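Local coordinates for folylpolyglutamate synthase protein FOLC (Mycobacterium tuberculosis, PDB 2VOS), which probably adds glutamate to dihydropteroate, giving dihydrofolate, and then successive glutamates to tetrahydrofolate at the expense of ATP, at residues Ser77-Val82 with Thr93-Ser98; Asp83-Ala88 with Val303-Ser308; Glu106-Asp111 with Thr156-Ala161; Pro99-Pro104 with Pro336-Arg341. One frame throughout, in Å; residues are numbered along the deposited sequence.

Contact 1: residues Ser77-Val82 with Thr93-Ser98. With CO (cobalt (II) ion), chain E; ADP (adenosine-5'-diphosphate), chain B.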
loop_
_atom_site.group_PDB
_atom_site.type_symbol
_atom_site.label_atom_id
_atom_site.label_comp_id
_atom_site.label_asym_id
_atom_site.label_seq_id
_atom_site.Cartn_x
_atom_site.Cartn_y
_atom_site.Cartn_z
ATOM N N SER A 77 3.558 1.720 -1.312
ATOM C CA SER A 77 4.955 1.769 -1.749
ATOM C C SER A 77 5.374 3.217 -2.115
ATOM O O SER A 77 6.484 3.677 -1.785
ATOM C CB SER A 77 5.138 0.883 -2.977
ATOM O OG SER A 77 5.119 -0.492 -2.652
ATOM N N VAL A 78 4.496 3.941 -2.829
ATOM C CA VAL A 78 4.789 5.346 -3.187
ATOM C C VAL A 78 4.889 6.184 -1.923
ATOM O O VAL A 78 5.765 7.071 -1.820
ATOM C CB VAL A 78 3.707 5.964 -4.168
ATOM C CG1 VAL A 78 3.925 7.544 -4.297
ATOM C CG2 VAL A 78 3.857 5.295 -5.565
ATOM N N ALA A 79 4.006 5.947 -0.941
ATOM C CA ALA A 79 4.026 6.732 0.308
ATOM C C ALA A 79 5.395 6.547 0.957
ATOM O O ALA A 79 5.995 7.493 1.432
ATOM C CB ALA A 79 2.951 6.271 1.273
ATOM N N ARG A 80 5.858 5.300 1.030
ATOM C CA ARG A 80 7.166 5.041 1.675
ATOM C C ARG A 80 8.373 5.609 0.912
ATOM O O ARG A 80 9.358 5.986 1.559
ATOM C CB ARG A 80 7.389 3.564 1.900
ATOM C CG ARG A 80 6.267 2.991 2.889
ATOM C CD ARG A 80 6.475 1.468 3.058
ATOM N NE ARG A 80 7.700 1.122 3.819
ATOM C CZ ARG A 80 7.760 0.958 5.147
ATOM N NH1 ARG A 80 6.689 1.113 5.924
ATOM N NH2 ARG A 80 8.913 0.643 5.724
HETATM N N MSE A 81 8.293 5.656 -0.424
HETATM C CA MSE A 81 9.299 6.287 -1.272
HETATM C C MSE A 81 9.336 7.814 -1.064
HETATM O O MSE A 81 10.403 8.372 -0.872
HETATM C CB MSE A 81 9.027 5.995 -2.741
HETATM C CG MSE A 81 9.451 4.548 -3.074
HETATM SE SE MSE A 81 8.657 4.124 -4.802
HETATM C CE MSE A 81 9.328 2.345 -5.044
ATOM N N VAL A 82 8.178 8.462 -1.093
ATOM C CA VAL A 82 8.070 9.879 -0.727
ATOM C C VAL A 82 8.693 10.153 0.630
ATOM O O VAL A 82 9.468 11.083 0.767
ATOM C CB VAL A 82 6.568 10.331 -0.737
ATOM C CG1 VAL A 82 6.364 11.711 -0.097
ATOM C CG2 VAL A 82 5.993 10.260 -2.171
ATOM N N THR A 93 9.561 13.770 8.708
ATOM C CA THR A 93 8.277 13.357 8.115
ATOM C C THR A 93 7.319 12.681 9.119
ATOM O O THR A 93 7.733 12.116 10.144
ATOM C CB THR A 93 8.473 12.282 7.009
ATOM O OG1 THR A 93 9.259 11.220 7.570
ATOM C CG2 THR A 93 9.171 12.894 5.780
ATOM N N GLY A 94 6.043 12.737 8.803
ATOM C CA GLY A 94 5.088 11.793 9.421
ATOM C C GLY A 94 4.460 11.090 8.236
ATOM O O GLY A 94 4.272 11.696 7.174
ATOM N N ARG A 95 4.124 9.814 8.398
ATOM C CA ARG A 95 3.549 9.084 7.310
ATOM C C ARG A 95 2.424 8.176 7.856
ATOM O O ARG A 95 2.588 7.476 8.883
ATOM C CB ARG A 95 4.620 8.207 6.604
ATOM C CG ARG A 95 3.953 7.208 5.652
ATOM C CD ARG A 95 4.975 6.470 4.760
ATOM N NE ARG A 95 6.251 6.101 5.440
ATOM C CZ ARG A 95 6.410 5.006 6.197
ATOM N NH1 ARG A 95 5.362 4.185 6.465
ATOM N NH2 ARG A 95 7.610 4.724 6.687
ATOM N N THR A 96 1.275 8.207 7.183
ATOM C CA THR A 96 0.218 7.321 7.586
ATOM C C THR A 96 -0.120 6.472 6.382
ATOM O O THR A 96 -0.305 6.970 5.260
ATOM C CB THR A 96 -0.990 8.020 8.275
ATOM O OG1 THR A 96 -1.973 7.034 8.617
ATOM C CG2 THR A 96 -1.623 9.130 7.435
ATOM N N THR A 97 -0.093 5.165 6.592
ATOM C CA THR A 97 -0.364 4.212 5.535
ATOM C C THR A 97 -1.378 3.169 6.018
ATOM O O THR A 97 -1.690 3.107 7.198
ATOM C CB THR A 97 0.905 3.424 5.081
ATOM O OG1 THR A 97 1.570 2.901 6.248
ATOM C CG2 THR A 97 1.906 4.335 4.272
ATOM N N SER A 98 -1.914 2.398 5.062
ATOM C CA SER A 98 -2.880 1.362 5.344
ATOM C C SER A 98 -2.928 0.392 4.155
ATOM O O SER A 98 -2.413 0.677 3.027
ATOM C CB SER A 98 -4.257 1.936 5.672
ATOM O OG SER A 98 -4.654 2.720 4.578
HETATM CO CO CO E . -1.767 0.629 0.918
HETATM P PB ADP B . -1.622 -0.082 -2.225
HETATM O O1B ADP B . -1.165 0.676 -1.006
HETATM O O2B ADP B . -2.519 -1.242 -1.892
HETATM O O3B ADP B . -2.112 0.741 -3.377
HETATM P PA ADP B . 1.065 -1.335 -2.281
HETATM O O1A ADP B . 0.780 -1.838 -0.873
HETATM O O2A ADP B . 2.343 -0.631 -2.708
HETATM O O3A ADP B . -0.291 -0.690 -2.934
HETATM O "O5'" ADP B . 1.112 -2.716 -3.135
HETATM C "C5'" ADP B . 0.185 -3.802 -2.993
HETATM C "C4'" ADP B . 0.599 -4.841 -4.059
HETATM O "O4'" ADP B . 0.378 -4.272 -5.379
HETATM C "C3'" ADP B . 2.094 -5.148 -4.095
HETATM O "O3'" ADP B . 2.384 -6.348 -3.406
HETATM C "C2'" ADP B . 2.491 -5.413 -5.520
HETATM O "O2'" ADP B . 2.035 -6.772 -5.840
HETATM C "C1'" ADP B . 1.483 -4.579 -6.266
HETATM N N9 ADP B . 1.936 -3.237 -6.733
HETATM C C8 ADP B . 2.504 -2.183 -6.055
HETATM N N7 ADP B . 2.686 -1.131 -6.906
HETATM C C5 ADP B . 2.124 -1.486 -8.100
HETATM C C6 ADP B . 1.923 -0.859 -9.411
HETATM N N6 ADP B . 2.354 0.398 -9.650
HETATM N N1 ADP B . 1.351 -1.615 -10.355
HETATM C C2 ADP B . 0.946 -2.904 -10.213
HETATM N N3 ADP B . 1.063 -3.554 -9.026
HETATM C C4 ADP B . 1.655 -2.876 -7.988
HETATM O O HOH W 1 3.750 1.333 5.464
HETATM O O HOH W 2 -3.824 0.160 0.451
HETATM O O HOH W 3 -1.268 -1.414 0.998
#

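Contact 2: residues Asp83-Ala88 with Val303-Ser308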
loop_
_atom_site.group_PDB
_atom_site.type_symbol
_atom_site.label_atom_id
_atom_site.label_comp_id
_atom_site.label_asym_id
_atom_site.label_seq_id
_atom_site.Cartn_x
_atom_site.Cartn_y
_atom_site.Cartn_z
ATOM N N ASP A 83 8.351 9.362 1.657
ATOM C CA ASP A 83 8.936 9.518 2.981
ATOM C C ASP A 83 10.479 9.412 2.901
ATOM O O ASP A 83 11.260 10.263 3.425
ATOM C CB ASP A 83 8.351 8.413 3.894
ATOM C CG ASP A 83 8.663 8.638 5.369
ATOM O OD1 ASP A 83 9.585 9.452 5.653
ATOM O OD2 ASP A 83 8.010 7.988 6.240
ATOM N N ALA A 84 10.959 8.360 2.264
ATOM C CA ALA A 84 12.402 8.193 2.142
ATOM C C ALA A 84 13.094 9.415 1.482
ATOM O O ALA A 84 14.162 9.857 1.948
ATOM C CB ALA A 84 12.730 6.904 1.328
ATOM N N LEU A 85 12.535 9.898 0.364
ATOM C CA LEU A 85 13.101 11.054 -0.354
ATOM C C LEU A 85 13.055 12.334 0.520
ATOM O O LEU A 85 14.048 13.058 0.631
ATOM C CB LEU A 85 12.327 11.288 -1.660
ATOM C CG LEU A 85 12.521 10.234 -2.761
ATOM C CD1 LEU A 85 11.453 10.478 -3.856
ATOM C CD2 LEU A 85 13.933 10.334 -3.424
ATOM N N VAL A 86 11.927 12.615 1.178
ATOM C CA VAL A 86 11.827 13.817 1.994
ATOM C C VAL A 86 12.799 13.731 3.194
ATOM O O VAL A 86 13.472 14.752 3.610
ATOM C CB VAL A 86 10.371 14.043 2.455
ATOM C CG1 VAL A 86 10.295 15.151 3.539
ATOM C CG2 VAL A 86 9.491 14.306 1.242
ATOM N N THR A 87 12.946 12.535 3.736
ATOM C CA THR A 87 13.877 12.306 4.845
ATOM C C THR A 87 15.364 12.482 4.400
ATOM O O THR A 87 16.192 13.004 5.149
ATOM C CB THR A 87 13.651 10.843 5.424
ATOM O OG1 THR A 87 12.311 10.772 6.008
ATOM C CG2 THR A 87 14.701 10.525 6.487
ATOM N N ALA A 88 15.692 11.984 3.219
ATOM C CA ALA A 88 17.032 12.158 2.583
ATOM C C ALA A 88 17.321 13.660 2.328
ATOM O O ALA A 88 18.503 14.077 2.253
ATOM C CB ALA A 88 17.092 11.406 1.227
ATOM N N VAL A 303 9.414 6.772 -9.947
ATOM C CA VAL A 303 9.459 8.066 -10.622
ATOM C C VAL A 303 8.222 8.888 -10.221
ATOM O O VAL A 303 8.261 10.110 -10.180
ATOM C CB VAL A 303 9.480 7.909 -12.172
ATOM C CG1 VAL A 303 8.130 7.399 -12.687
ATOM C CG2 VAL A 303 9.871 9.222 -12.833
ATOM N N LEU A 304 7.121 8.217 -9.894
ATOM C CA LEU A 304 5.958 8.948 -9.424
ATOM C C LEU A 304 6.248 9.645 -8.079
ATOM O O LEU A 304 5.841 10.788 -7.861
ATOM C CB LEU A 304 4.783 7.955 -9.242
ATOM C CG LEU A 304 3.458 8.596 -8.856
ATOM C CD1 LEU A 304 3.037 9.634 -9.936
ATOM C CD2 LEU A 304 2.357 7.438 -8.796
ATOM N N ALA A 305 6.905 8.912 -7.154
ATOM C CA ALA A 305 7.312 9.460 -5.853
ATOM C C ALA A 305 8.297 10.631 -6.043
ATOM O O ALA A 305 8.233 11.681 -5.342
ATOM C CB ALA A 305 7.958 8.369 -5.013
ATOM N N LEU A 306 9.249 10.461 -6.962
ATOM C CA LEU A 306 10.204 11.529 -7.235
ATOM C C LEU A 306 9.473 12.805 -7.718
ATOM O O LEU A 306 9.657 13.887 -7.147
ATOM C CB LEU A 306 11.240 11.060 -8.245
ATOM C CG LEU A 306 12.149 12.150 -8.878
ATOM C CD1 LEU A 306 13.060 12.647 -7.747
ATOM C CD2 LEU A 306 13.007 11.572 -10.039
ATOM N N ALA A 307 8.645 12.694 -8.744
ATOM C CA ALA A 307 7.905 13.842 -9.265
ATOM C C ALA A 307 7.062 14.490 -8.152
ATOM O O ALA A 307 7.036 15.722 -8.020
ATOM C CB ALA A 307 7.019 13.402 -10.455
ATOM N N SER A 308 6.474 13.693 -7.265
ATOM C CA SER A 308 5.677 14.244 -6.160
ATOM C C SER A 308 6.539 15.069 -5.179
ATOM O O SER A 308 6.115 16.112 -4.675
ATOM C CB SER A 308 4.999 13.106 -5.374
ATOM O OG SER A 308 4.162 12.358 -6.245
#

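Contact 3: residues Glu106-Asp111 with Thr156-Ala161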
loop_
_atom_site.group_PDB
_atom_site.type_symbol
_atom_site.label_atom_id
_atom_site.label_comp_id
_atom_site.label_asym_id
_atom_site.label_seq_id
_atom_site.Cartn_x
_atom_site.Cartn_y
_atom_site.Cartn_z
ATOM N N GLU A 106 2.189 0.319 12.515
ATOM C CA GLU A 106 2.753 0.589 11.199
ATOM C C GLU A 106 2.008 1.751 10.545
ATOM O O GLU A 106 2.486 2.325 9.566
ATOM C CB GLU A 106 2.564 -0.606 10.257
ATOM C CG GLU A 106 3.493 -1.802 10.544
ATOM C CD GLU A 106 2.910 -3.069 9.892
ATOM O OE1 GLU A 106 2.460 -2.988 8.714
ATOM O OE2 GLU A 106 2.827 -4.115 10.581
ATOM N N ARG A 107 0.792 1.985 11.002
ATOM C CA ARG A 107 -0.085 3.008 10.347
ATOM C C ARG A 107 0.338 4.429 10.673
ATOM O O ARG A 107 -0.124 5.339 10.011
ATOM C CB ARG A 107 -1.538 2.871 10.818
ATOM C CG ARG A 107 -2.099 1.480 10.399
ATOM C CD ARG A 107 -3.427 1.178 11.097
ATOM N NE ARG A 107 -4.038 -0.016 10.456
ATOM C CZ ARG A 107 -4.875 0.013 9.394
ATOM N NH1 ARG A 107 -5.269 1.180 8.821
ATOM N NH2 ARG A 107 -5.347 -1.152 8.911
ATOM N N ILE A 108 1.183 4.616 11.689
ATOM C CA ILE A 108 1.644 5.970 12.024
ATOM C C ILE A 108 3.135 5.929 12.222
ATOM O O ILE A 108 3.617 5.324 13.184
ATOM C CB ILE A 108 0.967 6.489 13.339
ATOM C CG1 ILE A 108 -0.563 6.295 13.244
ATOM C CG2 ILE A 108 1.431 7.962 13.677
ATOM C CD1 ILE A 108 -1.348 6.505 14.591
ATOM N N SER A 109 3.870 6.572 11.315
ATOM C CA SER A 109 5.302 6.578 11.341
ATOM C C SER A 109 5.782 7.994 11.446
ATOM O O SER A 109 5.161 8.901 10.883
ATOM C CB SER A 109 5.874 5.966 10.052
ATOM O OG SER A 109 5.464 4.584 9.957
ATOM N N ILE A 110 6.864 8.183 12.183
ATOM C CA ILE A 110 7.550 9.523 12.282
ATOM C C ILE A 110 9.014 9.246 11.993
ATOM O O ILE A 110 9.524 8.220 12.492
ATOM C CB ILE A 110 7.460 10.106 13.737
ATOM C CG1 ILE A 110 5.984 10.267 14.193
ATOM C CG2 ILE A 110 8.313 11.449 13.842
ATOM C CD1 ILE A 110 5.247 11.282 13.431
ATOM N N ASP A 111 9.628 10.069 11.143
ATOM C CA ASP A 111 11.033 9.965 10.790
ATOM C C ASP A 111 11.282 8.644 10.088
ATOM O O ASP A 111 12.360 8.100 10.236
ATOM C CB ASP A 111 11.922 9.997 12.049
ATOM C CG ASP A 111 11.803 11.323 12.833
ATOM O OD1 ASP A 111 11.931 12.404 12.196
ATOM O OD2 ASP A 111 11.610 11.272 14.083
ATOM N N THR A 156 -7.123 7.707 11.718
ATOM C CA THR A 156 -6.697 8.825 10.894
ATOM C C THR A 156 -6.521 10.036 11.802
ATOM O O THR A 156 -5.546 10.760 11.678
ATOM C CB THR A 156 -7.714 9.091 9.804
ATOM O OG1 THR A 156 -7.661 7.984 8.877
ATOM C CG2 THR A 156 -7.403 10.435 9.041
ATOM N N ALA A 157 -7.432 10.218 12.759
ATOM C CA ALA A 157 -7.289 11.311 13.681
ATOM C C ALA A 157 -6.044 11.143 14.548
ATOM O O ALA A 157 -5.321 12.100 14.829
ATOM C CB ALA A 157 -8.551 11.438 14.570
HETATM N N MSE A 158 -5.811 9.919 14.991
HETATM C CA MSE A 158 -4.571 9.638 15.707
HETATM C C MSE A 158 -3.330 10.022 14.915
HETATM O O MSE A 158 -2.389 10.621 15.469
HETATM C CB MSE A 158 -4.512 8.143 16.108
HETATM C CG MSE A 158 -5.495 7.781 17.219
HETATM SE SE MSE A 158 -5.555 5.812 17.380
HETATM C CE MSE A 158 -3.709 5.430 17.798
ATOM N N ALA A 159 -3.271 9.661 13.625
ATOM C CA ALA A 159 -2.073 9.976 12.836
ATOM C C ALA A 159 -1.901 11.527 12.822
ATOM O O ALA A 159 -0.765 12.084 13.042
ATOM C CB ALA A 159 -2.220 9.420 11.408
ATOM N N PHE A 160 -2.990 12.232 12.524
ATOM C CA PHE A 160 -2.919 13.687 12.391
ATOM C C PHE A 160 -2.510 14.353 13.701
ATOM O O PHE A 160 -1.760 15.336 13.665
ATOM C CB PHE A 160 -4.258 14.309 11.903
ATOM C CG PHE A 160 -4.624 13.954 10.477
ATOM C CD1 PHE A 160 -3.626 13.790 9.511
ATOM C CD2 PHE A 160 -5.950 13.806 10.091
ATOM C CE1 PHE A 160 -3.920 13.452 8.196
ATOM C CE2 PHE A 160 -6.271 13.512 8.712
ATOM C CZ PHE A 160 -5.246 13.325 7.783
ATOM N N ALA A 161 -3.044 13.860 14.826
ATOM C CA ALA A 161 -2.667 14.391 16.181
ATOM C C ALA A 161 -1.183 14.101 16.430
ATOM O O ALA A 161 -0.411 14.942 16.921
ATOM C CB ALA A 161 -3.522 13.691 17.249
#

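Contact 4: residues Pro99-Pro104 with Pro336-Arg341. With ADP (adenosine-5'-diphosphate), chain B.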
loop_
_atom_site.group_PDB
_atom_site.type_symbol
_atom_site.label_atom_id
_atom_site.label_comp_id
_atom_site.label_asym_id
_atom_site.label_seq_id
_atom_site.Cartn_x
_atom_site.Cartn_y
_atom_site.Cartn_z
ATOM N N PRO A 99 -3.424 -0.831 4.438
ATOM C CA PRO A 99 -3.695 -1.304 5.799
ATOM C C PRO A 99 -2.338 -1.613 6.506
ATOM O O PRO A 99 -1.305 -1.502 5.875
ATOM C CB PRO A 99 -4.494 -2.617 5.591
ATOM C CG PRO A 99 -4.529 -2.872 4.110
ATOM C CD PRO A 99 -3.668 -1.836 3.392
ATOM N N HIS A 100 -2.325 -2.037 7.765
ATOM C CA HIS A 100 -1.066 -2.566 8.346
ATOM C C HIS A 100 -0.898 -4.069 8.000
ATOM O O HIS A 100 -1.900 -4.805 7.785
ATOM C CB HIS A 100 -0.986 -2.334 9.869
ATOM C CG HIS A 100 -2.001 -3.105 10.679
ATOM N ND1 HIS A 100 -3.197 -2.559 11.096
ATOM C CD2 HIS A 100 -1.962 -4.359 11.206
ATOM C CE1 HIS A 100 -3.858 -3.453 11.819
ATOM N NE2 HIS A 100 -3.130 -4.556 11.897
ATOM N N LEU A 101 0.355 -4.509 7.903
ATOM C CA LEU A 101 0.694 -5.891 7.680
ATOM C C LEU A 101 0.679 -6.679 8.971
ATOM O O LEU A 101 0.024 -7.727 9.055
ATOM C CB LEU A 101 2.125 -5.993 7.155
ATOM C CG LEU A 101 2.443 -5.804 5.694
ATOM C CD1 LEU A 101 3.940 -5.817 5.554
ATOM C CD2 LEU A 101 1.840 -6.936 4.809
ATOM N N GLN A 102 1.458 -6.221 9.958
ATOM C CA GLN A 102 1.612 -6.997 11.220
ATOM C C GLN A 102 1.062 -6.341 12.471
ATOM O O GLN A 102 0.442 -7.019 13.325
ATOM C CB GLN A 102 3.074 -7.317 11.464
ATOM C CG GLN A 102 3.725 -7.987 10.304
ATOM C CD GLN A 102 5.226 -8.000 10.478
ATOM O OE1 GLN A 102 5.965 -7.167 9.880
ATOM N NE2 GLN A 102 5.716 -8.976 11.267
ATOM N N SER A 103 1.283 -5.030 12.615
ATOM C CA SER A 103 0.895 -4.348 13.831
ATOM C C SER A 103 0.315 -2.992 13.464
ATOM O O SER A 103 0.794 -2.360 12.540
ATOM C CB SER A 103 2.120 -4.191 14.755
ATOM O OG SER A 103 1.817 -3.273 15.799
ATOM N N PRO A 104 -0.723 -2.533 14.183
ATOM C CA PRO A 104 -1.266 -1.267 13.775
ATOM C C PRO A 104 -0.292 -0.081 13.964
ATOM O O PRO A 104 -0.534 0.975 13.366
ATOM C CB PRO A 104 -2.487 -1.090 14.707
ATOM C CG PRO A 104 -2.229 -1.941 15.867
ATOM C CD PRO A 104 -1.428 -3.120 15.343
ATOM N N PRO A 336 7.841 -3.410 3.033
ATOM C CA PRO A 336 7.643 -4.702 3.633
ATOM C C PRO A 336 6.416 -5.363 3.014
ATOM O O PRO A 336 5.442 -4.705 2.690
ATOM C CB PRO A 336 7.388 -4.424 5.095
ATOM C CG PRO A 336 7.736 -2.883 5.318
ATOM C CD PRO A 336 7.853 -2.270 3.990
ATOM N N GLY A 337 6.528 -6.659 2.805
ATOM C CA GLY A 337 5.420 -7.435 2.233
ATOM C C GLY A 337 5.140 -7.132 0.787
ATOM O O GLY A 337 4.123 -7.599 0.290
ATOM N N ARG A 338 5.987 -6.351 0.081
ATOM C CA ARG A 338 5.865 -6.215 -1.403
ATOM C C ARG A 338 7.070 -6.893 -2.072
ATOM O O ARG A 338 8.211 -6.373 -2.064
ATOM C CB ARG A 338 5.755 -4.746 -1.861
ATOM C CG ARG A 338 4.346 -4.126 -1.587
ATOM C CD ARG A 338 3.962 -4.275 -0.130
ATOM N NE ARG A 338 2.761 -3.524 0.258
ATOM C CZ ARG A 338 2.260 -3.474 1.501
ATOM N NH1 ARG A 338 2.814 -4.129 2.521
ATOM N NH2 ARG A 338 1.169 -2.769 1.742
ATOM N N LEU A 339 6.818 -8.100 -2.577
ATOM C CA LEU A 339 7.841 -8.962 -3.127
ATOM C C LEU A 339 9.075 -8.975 -2.236
ATOM O O LEU A 339 10.206 -8.688 -2.683
ATOM C CB LEU A 339 8.220 -8.473 -4.512
ATOM C CG LEU A 339 8.105 -9.330 -5.790
ATOM C CD1 LEU A 339 7.809 -10.780 -5.630
ATOM C CD2 LEU A 339 7.243 -8.582 -6.800
ATOM N N GLU A 340 8.853 -9.259 -0.958
ATOM C CA GLU A 340 9.912 -9.188 0.014
ATOM C C GLU A 340 10.394 -10.622 0.294
ATOM O O GLU A 340 9.597 -11.509 0.592
ATOM C CB GLU A 340 9.403 -8.540 1.320
ATOM C CG GLU A 340 10.523 -8.306 2.343
ATOM C CD GLU A 340 9.988 -7.786 3.665
ATOM O OE1 GLU A 340 8.749 -7.839 3.858
ATOM O OE2 GLU A 340 10.793 -7.376 4.531
ATOM N N ARG A 341 11.690 -10.841 0.232
ATOM C CA ARG A 341 12.258 -12.175 0.454
ATOM C C ARG A 341 12.474 -12.423 1.912
ATOM O O ARG A 341 13.184 -11.633 2.573
ATOM C CB ARG A 341 13.630 -12.229 -0.189
ATOM C CG ARG A 341 13.622 -12.703 -1.604
ATOM C CD ARG A 341 15.018 -13.294 -2.014
ATOM N NE ARG A 341 16.180 -12.462 -1.636
ATOM C CZ ARG A 341 17.442 -12.904 -1.598
ATOM N NH1 ARG A 341 17.739 -14.168 -1.974
ATOM N NH2 ARG A 341 18.420 -12.090 -1.212
HETATM P PB ADP B . -1.622 -0.082 -2.225
HETATM O O1B ADP B . -1.165 0.676 -1.006
HETATM O O2B ADP B . -2.519 -1.242 -1.892
HETATM O O3B ADP B . -2.112 0.741 -3.377
HETATM P PA ADP B . 1.065 -1.335 -2.281
HETATM O O1A ADP B . 0.780 -1.838 -0.873
HETATM O O2A ADP B . 2.343 -0.631 -2.708
HETATM O O3A ADP B . -0.291 -0.690 -2.934
HETATM O "O5'" ADP B . 1.112 -2.716 -3.135
HETATM C "C5'" ADP B . 0.185 -3.802 -2.993
HETATM C "C4'" ADP B . 0.599 -4.841 -4.059
HETATM O "O4'" ADP B . 0.378 -4.272 -5.379
HETATM C "C3'" ADP B . 2.094 -5.148 -4.095
HETATM O "O3'" ADP B . 2.384 -6.348 -3.406
HETATM C "C2'" ADP B . 2.491 -5.413 -5.520
HETATM O "O2'" ADP B . 2.035 -6.772 -5.840
HETATM C "C1'" ADP B . 1.483 -4.579 -6.266
HETATM N N9 ADP B . 1.936 -3.237 -6.733
HETATM C C8 ADP B . 2.504 -2.183 -6.055
HETATM N N7 ADP B . 2.686 -1.131 -6.906
HETATM C C5 ADP B . 2.124 -1.486 -8.100
HETATM C C6 ADP B . 1.923 -0.859 -9.411
HETATM N N6 ADP B . 2.354 0.398 -9.650
HETATM N N1 ADP B . 1.351 -1.615 -10.355
HETATM C C2 ADP B . 0.946 -2.904 -10.213
HETATM N N3 ADP B . 1.063 -3.554 -9.026
HETATM C C4 ADP B . 1.655 -2.876 -7.988
#

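Contact 1: residues Ser77-Val82 with Thr93-Ser98
Arg80 and Arg95 reach past one another at a slant, their guanidinium planes turned 56° apart. Arg95 lays one face of its guanidinium against the methylene CG of Arg80, while its NH2 sits over a face of the Arg80 group. In Arg95 the bend at chi3 (39°) turns the planar end toward Arg80 after CD has passed the carbonyl of Ala79, with CD 3.6 Å from Ala79 O. The two NH1 atoms, of Arg80 and Arg95, come within 3.4 Å. Asp83 forms a salt bridge with NE of Arg95, and O of Gln487, the last residue of the chain, accepts from NH2 of Arg80. Small side chains suit the fit of the helix on the end of the strand and the residues after it, Ala79 CB meeting Thr97 CG2 at 3.7 Å. Thr97 turns its hydroxyl the other way, and a water links OG1 of Thr97 (2.8 Å) to NH1 of Arg80 (3.0 Å). Helix 75-88 follows the P-loop, and Ser77 in its first turn gives both N and OG to O2A of ADP, with OG 2.8 Å away. Just past the strand, Ser98 O binds cobalt at 2.2 Å, alongside Thr76, Glu174, O1B of ADP and two waters. Nearby Asp83 probably eases the repulsion between the two cations, while the apolar pair seats the nucleotide-binding helix beside the metal-binding residues that follow the strand.

Contact 2: residues Asp83-Ala88 with Val303-Ser308
The flat group under Leu85 is the peptide joining Ala305 to Leu306: CD1 of Leu85 lies over one face of it, 3.7 Å from Ala305 O and 3.8 Å from Leu306 CA. A second peptide carbonyl, that of Leu304, is met from both faces of its plane, by the backbone N of Ser308 on one and OG of Ser308 (2.8 Å) on the other. Ser308 thus satisfies its buried hydroxyl within its own helix. Leu85 has CG beside its backbone N and anti to its carbonyl carbon (chi1 -70°), a torsion that, with chi2 extended, carries CD1 across to helix 296-312. There CD1 of Leu85 also approaches CB of Ala305 (4.2 Å) and, a little farther off, CB of Leu306. Alanine is short enough to let the leucine settle onto the backbone. Leu306 directs its own branches to Val326 and Phe330 of helix 323-331, and Phe330 touches Leu85 as well, so three helices share this apolar cluster. The contact packs the later half of the helix that follows the P-loop against a helix flanking the same sheet. With only a methyl presented to a helix-bonded backbone, the two segments are held here by dispersion and burial of apolar surface.

Contact 3: residues Glu106-Asp111 with Thr156-Ala161
Strand 108-110 and helix 151-165 come close at Ile108 and Ala159, whose CA atoms are 5.5 Å apart. This is helix-on-sheet packing in the P-loop NTPase-like domain of the Mur ligase family: the strand belongs to the antiparallel margin of the mixed sheet, beside strand 93-96, and the helix lies on its face. Ile108 does nearly all the work. Its CG1 branch stands anti to the carbonyl carbon (chi1 -50°) and, extended through chi2, carries CD1 to the helix backbone, 3.8 Å from Ala159 N. The other branch, CG2, approaches Ala159 CA. A beta-branched residue suits a strand facing a helix, since both branches can spread over the surface opposite, and alanine there keeps the helix near: CG1 of Ile108 and CB of Ala159 are 4.0 Å apart. Met158, present as selenomethionine, crosses Ile108 at about a right angle. Its flexible chain bends at chi3 (60°) and also packs on Tyr120, Thr123 and Ile127 of helix 117-140, joining a second helix to the cluster. Farther along helix 151-165, Ala162 and Phe163 extend the apolar cover over Ile108. CD1 of Ile108 faces two carbons of Met158, CB at 3.9 Å and CE at 4.1 Å.

Contact 4: residues Pro99-Pro104 with Pro336-Arg341
O1A of the ADP alpha-phosphate is held twice by Arg338, whose guanidinium has Leu101 at its edge: NE and NH2 each donate to O1A over 2.8 Å, at similar angles near 145°. The third nitrogen, NH1, turns back to bond Pro336 O at 2.7 Å. All three nitrogens are thus employed, and the rotation of the group is fixed. Arginine suits the place, its positive charge probably helping to offset the negative charge of the phosphates. CG of Arg338 packs against the ribose, 3.5 Å from O3' of ADP, and the bend at chi2 (54°) directs the rest of the chain to the alpha-phosphate. Leu101 slides past the arginine in the opposite direction, with CG 3.6 Å from NH1 of Arg338. Its CD1 touches CB of Pro336 at 3.7 Å and lies against the backbone of Gly337, which has a positive phi and no side chain to hold the leucine off. Gly337 N is bonded to Glu340 OE1 (2.7 Å), and Glu340 also pairs with Arg479. Leu339 and Glu340 themselves form a G1 beta bulge opposite Ile350. A loop of the P-loop domain thus meets a segment of the glutamate ligase domain at the interdomain ATP site of a Mur ligase-type enzyme.

Contacts 1 and 2 divide helix 75-88 between them, their centres 10 Å apart: its first part faces strand 93-96, its later part helix 296-312, and Asp83 of contact 2 ties back to Thr93 and Arg95 of contact 1. Contact 3 is equally near contact 1, through the pairing of strands 93-96 and 108-110 in the eight-stranded sheet. Contact 4, about 13 Å from contact 1, shares ADP with it, and its segment 99-104 lies in the connection between those two strands. Along the chain contact 1 closes first; contact 3 is nested within the long loops closed by contacts 2 and 4, which cross. Contacts 1 and 4 meet at ADP, while contacts 2 and 3 pack helices and sheet.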